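Local coordinates for protein inner kinetochore subunit cnp3 (Schizosaccharomyces pombe, PDB 6O2D) that belongs to the inner-kinetochore platform on which the outer kinetochore assembles at centromeric DNA, and is represented here by its cupin domain, at residues P42-Q47 with A68-M73; G96-T101 with G113-P118. All blocks are in the same frame, centred on the assembly; numbering follows the deposited sequence.

In the fold
From the N terminus, the chain makes a two-stranded hairpin, strands 16-22 and 32-40, and then turns through 42-47. Contact 1 lays that turn on strand 66-73, closing a loop of 20 residues that contains strand 55-62 and the unmodelled residues 48-52. Contact 2 follows further along, closing 11 residues around strand 105-109. The two loops are in series, neither nested nor crossed, with contact centres about 17 Å apart. Contact 1 ties the leading segment to the outside of the five-stranded sheet; contact 2 joins that sheet to the four-stranded one inside the cupin barrel. They meet where selenomethionine Met73 CE packs 3.9 Å from Ile98 CG2.

Contact 1 of 2, residues P42-Q47 with A68-M73; sequences PSVNLQ and AGVVEM
Glu72 OE2 makes a salt bridge to Lys55 on the adjacent strand 55-62, while OE1 of the same carboxylate faces Arg134 in a long, weak ion pair. Those two positive neighbours would be expected to favour its charged form. Beside this polar group the leucine takes over, with Leu46 CD1 lying 4.3 Å from Glu72 OE1. Leu46 also touches Lys55.

The apolar part of the contact centres on one methyl of Val70. With chi1 at 50°, CG1 of Val70 sits between its own backbone N and carbonyl carbon and lifts off the strand to meet two residues of the loop. Leu46 CD2 approaches it to 3.7 Å, the two side chains crossing at about a right angle, and the same leucine methyl lies 3.9 Å from Val70 O. Val44, from the same loop as Leu46, approaches differently: its side chain slides past that of Val70 in the opposite direction, bringing Val44 CG1 to 4.1 Å from Val70 CG1.

In the cupin fold, strand 66-73 is an inner strand of the five-stranded sheet, and residues 42-47 lie across its outer face. Alternation along the strand sorts the side chains: Val70 and Glu72 turn to the loop, whereas Val71 points away from it. Ala57 of strand 55-62 extends the apolar patch beneath Val44 and Leu46, and Leu41 adds to it beside Val70. At the start of the loop, Pro42 packs on Asp112 of the second subunit.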
loop_
_atom_site.group_PDB
_atom_site.type_symbol
_atom_site.label_atom_id
_atom_site.label_comp_id
_atom_site.label_asym_id
_atom_site.label_seq_id
_atom_site.Cartn_x
_atom_site.Cartn_y
_atom_site.Cartn_z
ATOM N N PRO B 42 -2.189 14.977 -5.157
ATOM C CA PRO B 42 -2.104 16.438 -4.983
ATOM C C PRO B 42 -3.453 17.147 -4.956
ATOM O O PRO B 42 -3.578 18.179 -4.285
ATOM C CB PRO B 42 -1.262 16.880 -6.187
ATOM C CG PRO B 42 -0.450 15.693 -6.531
ATOM C CD PRO B 42 -1.346 14.522 -6.279
ATOM N N SER B 43 -4.474 16.614 -5.628
ATOM C CA SER B 43 -5.775 17.264 -5.713
ATOM C C SER B 43 -6.793 16.746 -4.693
ATOM O O SER B 43 -7.968 17.132 -4.764
ATOM C CB SER B 43 -6.344 17.108 -7.128
ATOM O OG SER B 43 -5.330 17.201 -8.119
ATOM N N VAL B 44 -6.373 15.913 -3.737
ATOM C CA VAL B 44 -7.276 15.371 -2.721
ATOM C C VAL B 44 -7.429 16.365 -1.575
ATOM O O VAL B 44 -6.435 16.906 -1.074
ATOM C CB VAL B 44 -6.762 14.019 -2.197
ATOM C CG1 VAL B 44 -7.605 13.556 -1.019
ATOM C CG2 VAL B 44 -6.753 12.975 -3.294
ATOM N N ASN B 45 -8.679 16.618 -1.170
ATOM C CA ASN B 45 -8.960 17.430 0.012
ATOM C C ASN B 45 -8.824 16.607 1.286
ATOM O O ASN B 45 -9.253 15.448 1.354
ATOM C CB ASN B 45 -10.359 18.043 -0.061
ATOM C CG ASN B 45 -10.573 18.845 -1.326
ATOM O OD1 ASN B 45 -11.053 18.321 -2.333
ATOM N ND2 ASN B 45 -10.205 20.122 -1.288
ATOM N N LEU B 46 -8.194 17.211 2.283
ATOM C CA LEU B 46 -7.844 16.554 3.530
ATOM C C LEU B 46 -8.585 17.185 4.705
ATOM O O LEU B 46 -9.153 18.275 4.586
ATOM C CB LEU B 46 -6.330 16.632 3.715
ATOM C CG LEU B 46 -5.652 16.137 2.428
ATOM C CD1 LEU B 46 -4.303 16.885 2.145
ATOM C CD2 LEU B 46 -5.441 14.592 2.485
ATOM N N GLN B 47 -8.587 16.472 5.837
ATOM C CA GLN B 47 -9.293 16.887 7.058
ATOM C C GLN B 47 -8.315 16.849 8.226
ATOM O O GLN B 47 -7.362 16.059 8.214
ATOM C CB GLN B 47 -10.514 16.003 7.337
ATOM C CG GLN B 47 -11.452 15.816 6.146
ATOM C CD GLN B 47 -12.474 16.941 6.025
ATOM O OE1 GLN B 47 -12.200 18.091 6.387
ATOM N NE2 GLN B 47 -13.663 16.612 5.527
ATOM N N ALA B 68 -6.508 2.345 2.554
ATOM C CA ALA B 68 -5.378 3.158 2.111
ATOM C C ALA B 68 -5.790 4.617 1.941
ATOM O O ALA B 68 -6.952 4.926 1.649
ATOM C CB ALA B 68 -4.783 2.619 0.806
ATOM N N GLY B 69 -4.817 5.508 2.099
ATOM C CA GLY B 69 -5.100 6.923 2.002
ATOM C C GLY B 69 -3.845 7.758 1.890
ATOM O O GLY B 69 -2.759 7.249 1.600
ATOM N N VAL B 70 -4.013 9.060 2.132
ATOM C CA VAL B 70 -2.924 10.022 2.050
ATOM C C VAL B 70 -2.904 10.860 3.319
ATOM O O VAL B 70 -3.956 11.252 3.840
ATOM C CB VAL B 70 -3.042 10.920 0.792
ATOM C CG1 VAL B 70 -4.436 11.522 0.672
ATOM C CG2 VAL B 70 -1.974 12.020 0.785
ATOM N N VAL B 71 -1.693 11.099 3.825
ATOM C CA VAL B 71 -1.429 11.981 4.954
ATOM C C VAL B 71 -0.393 12.997 4.497
ATOM O O VAL B 71 0.559 12.641 3.791
ATOM C CB VAL B 71 -0.922 11.203 6.198
ATOM C CG1 VAL B 71 -0.312 12.145 7.242
ATOM C CG2 VAL B 71 -2.028 10.360 6.806
ATOM N N GLU B 72 -0.594 14.265 4.891
ATOM C CA GLU B 72 0.367 15.349 4.706
ATOM C C GLU B 72 0.742 15.934 6.060
ATOM O O GLU B 72 -0.105 16.034 6.948
ATOM C CB GLU B 72 -0.172 16.500 3.848
ATOM C CG GLU B 72 0.864 17.585 3.653
ATOM C CD GLU B 72 0.331 18.775 2.963
ATOM O OE1 GLU B 72 -0.363 18.581 1.945
ATOM O OE2 GLU B 72 0.576 19.894 3.460
HETATM N N MSE B 73 1.998 16.345 6.209
HETATM C CA MSE B 73 2.437 16.956 7.456
HETATM C C MSE B 73 3.101 18.299 7.193
HETATM O O MSE B 73 4.097 18.383 6.469
HETATM C CB MSE B 73 3.391 16.006 8.158
HETATM C CG MSE B 73 2.627 14.832 8.700
HETATM SE SE MSE B 73 3.684 13.697 9.820
HETATM C CE MSE B 73 4.744 12.790 8.468
#

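Contact 2 of 2, residues G96-T101 with G113-P118; sequences GKIEVT and GVFIVP
Phe115 has chi1 at 73°, which places CG between its own backbone N and carbonyl carbon, and chi2 at -84° turns the ring broadside to its CA-CB bond. Val100 on strand 98-102 likewise has CG1 between its backbone N and carbonyl carbon, and the two side chains come at each other from opposite directions. Both valine methyls then rise against one side of the phenyl ring. CG1 lies over the face, while CG2 makes the nearer approach, toward the outer rim, 3.6 Å from CZ of Phe115 and equally 3.6 Å from its CE2. The remaining atom at that end, Phe115 CE1, is 4.2 Å from Val100 CG2, which sets the methyl over the CZ-CE2 bond.

Two residues back on the same strand, Ile98 contributes a lighter touch. Its CD1 comes obliquely to the ring, 4.4 Å from Phe115 CE1. All three side chains are buried and meet through hydrocarbon alone, the aromatic ring bridging the gap between two strands whose backbones are well apart: the CA atoms of Val100 and Phe115 are separated by 9.2 Å. This is core packing between the facing sheets of a cupin barrel.

Two more rings meet the phenylalanine, Phe91 with its plane at about 20° and Phe107 edge-to-face. Strand 98-102 runs between 122-127 and 105-109 in the four-stranded sheet, while strand 113-117 borders 88-95 in the five-stranded one and, through Gly113, Val114 and Phe115, pairs antiparallel with a strand of the second subunit, carrying the sheet across the dimer interface.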
loop_
_atom_site.group_PDB
_atom_site.type_symbol
_atom_site.label_atom_id
_atom_site.label_comp_id
_atom_site.label_asym_id
_atom_site.label_seq_id
_atom_site.Cartn_x
_atom_site.Cartn_y
_atom_site.Cartn_z
ATOM N N GLY B 96 9.125 15.567 0.753
ATOM C CA GLY B 96 9.475 16.134 2.039
ATOM C C GLY B 96 10.572 15.357 2.733
ATOM O O GLY B 96 11.212 14.464 2.167
ATOM N N LYS B 97 10.775 15.703 4.005
ATOM C CA LYS B 97 11.763 15.035 4.841
ATOM C C LYS B 97 11.138 14.704 6.187
ATOM O O LYS B 97 10.530 15.577 6.818
ATOM C CB LYS B 97 12.997 15.926 5.062
ATOM C CG LYS B 97 13.256 16.955 3.959
ATOM C CD LYS B 97 14.552 17.728 4.197
ATOM C CE LYS B 97 14.504 19.129 3.599
ATOM N NZ LYS B 97 13.926 20.156 4.503
ATOM N N ILE B 98 11.301 13.453 6.631
ATOM C CA ILE B 98 10.756 12.994 7.905
ATOM C C ILE B 98 11.815 12.187 8.638
ATOM O O ILE B 98 12.651 11.522 8.019
ATOM C CB ILE B 98 9.487 12.130 7.761
ATOM C CG1 ILE B 98 9.791 10.829 7.017
ATOM C CG2 ILE B 98 8.380 12.895 7.083
ATOM C CD1 ILE B 98 8.587 9.908 6.904
ATOM N N GLU B 99 11.740 12.217 9.970
ATOM C CA GLU B 99 12.485 11.330 10.853
ATOM C C GLU B 99 11.472 10.484 11.604
ATOM O O GLU B 99 10.561 11.017 12.253
ATOM C CB GLU B 99 13.355 12.113 11.828
ATOM C CG GLU B 99 14.178 11.260 12.778
ATOM C CD GLU B 99 14.112 11.768 14.210
ATOM O OE1 GLU B 99 14.923 11.325 15.049
ATOM O OE2 GLU B 99 13.242 12.608 14.507
ATOM N N VAL B 100 11.626 9.171 11.507
ATOM C CA VAL B 100 10.640 8.247 12.033
ATOM C C VAL B 100 11.289 7.254 12.994
ATOM O O VAL B 100 12.411 6.790 12.762
ATOM C CB VAL B 100 9.889 7.554 10.876
ATOM C CG1 VAL B 100 10.870 7.081 9.843
ATOM C CG2 VAL B 100 9.049 6.403 11.391
ATOM N N THR B 101 10.590 6.991 14.105
ATOM C CA THR B 101 10.876 5.943 15.086
ATOM C C THR B 101 9.935 4.762 14.968
ATOM O O THR B 101 8.705 4.917 15.043
ATOM C CB THR B 101 10.871 6.444 16.535
ATOM O OG1 THR B 101 11.371 7.788 16.659
ATOM C CG2 THR B 101 11.285 5.339 17.597
ATOM N N GLY B 113 11.226 6.524 -0.275
ATOM C CA GLY B 113 11.500 5.626 0.828
ATOM C C GLY B 113 10.176 5.069 1.320
ATOM O O GLY B 113 9.150 5.745 1.265
ATOM N N VAL B 114 10.202 3.813 1.758
ATOM C CA VAL B 114 9.036 3.164 2.343
ATOM C C VAL B 114 9.453 2.459 3.626
ATOM O O VAL B 114 10.568 1.935 3.727
ATOM C CB VAL B 114 8.368 2.169 1.369
ATOM C CG1 VAL B 114 7.800 2.902 0.168
ATOM C CG2 VAL B 114 9.356 1.101 0.928
ATOM N N PHE B 115 8.563 2.457 4.609
ATOM C CA PHE B 115 8.785 1.687 5.817
ATOM C C PHE B 115 7.461 1.084 6.259
ATOM O O PHE B 115 6.385 1.560 5.888
ATOM C CB PHE B 115 9.430 2.532 6.929
ATOM C CG PHE B 115 8.501 3.518 7.572
ATOM C CD1 PHE B 115 8.277 4.754 6.997
ATOM C CD2 PHE B 115 7.874 3.221 8.770
ATOM C CE1 PHE B 115 7.434 5.669 7.598
ATOM C CE2 PHE B 115 7.032 4.133 9.374
ATOM C CZ PHE B 115 6.815 5.357 8.791
ATOM N N ILE B 116 7.557 -0.004 7.024
ATOM C CA ILE B 116 6.399 -0.700 7.559
ATOM C C ILE B 116 6.439 -0.617 9.071
ATOM O O ILE B 116 7.507 -0.598 9.686
ATOM C CB ILE B 116 6.339 -2.182 7.138
ATOM C CG1 ILE B 116 7.664 -2.878 7.481
ATOM C CG2 ILE B 116 5.979 -2.303 5.677
ATOM C CD1 ILE B 116 7.572 -4.384 7.519
ATOM N N VAL B 117 5.259 -0.589 9.671
ATOM C CA VAL B 117 5.147 -0.786 11.108
ATOM C C VAL B 117 4.407 -2.101 11.297
ATOM O O VAL B 117 3.177 -2.137 11.149
ATOM C CB VAL B 117 4.415 0.381 11.785
ATOM C CG1 VAL B 117 4.430 0.214 13.301
ATOM C CG2 VAL B 117 5.025 1.710 11.364
ATOM N N PRO B 118 5.100 -3.203 11.587
ATOM C CA PRO B 118 4.403 -4.482 11.762
ATOM C C PRO B 118 3.403 -4.404 12.903
ATOM O O PRO B 118 3.471 -3.526 13.767
ATOM C CB PRO B 118 5.530 -5.471 12.080
ATOM C CG PRO B 118 6.773 -4.818 11.580
ATOM C CD PRO B 118 6.559 -3.341 11.717
#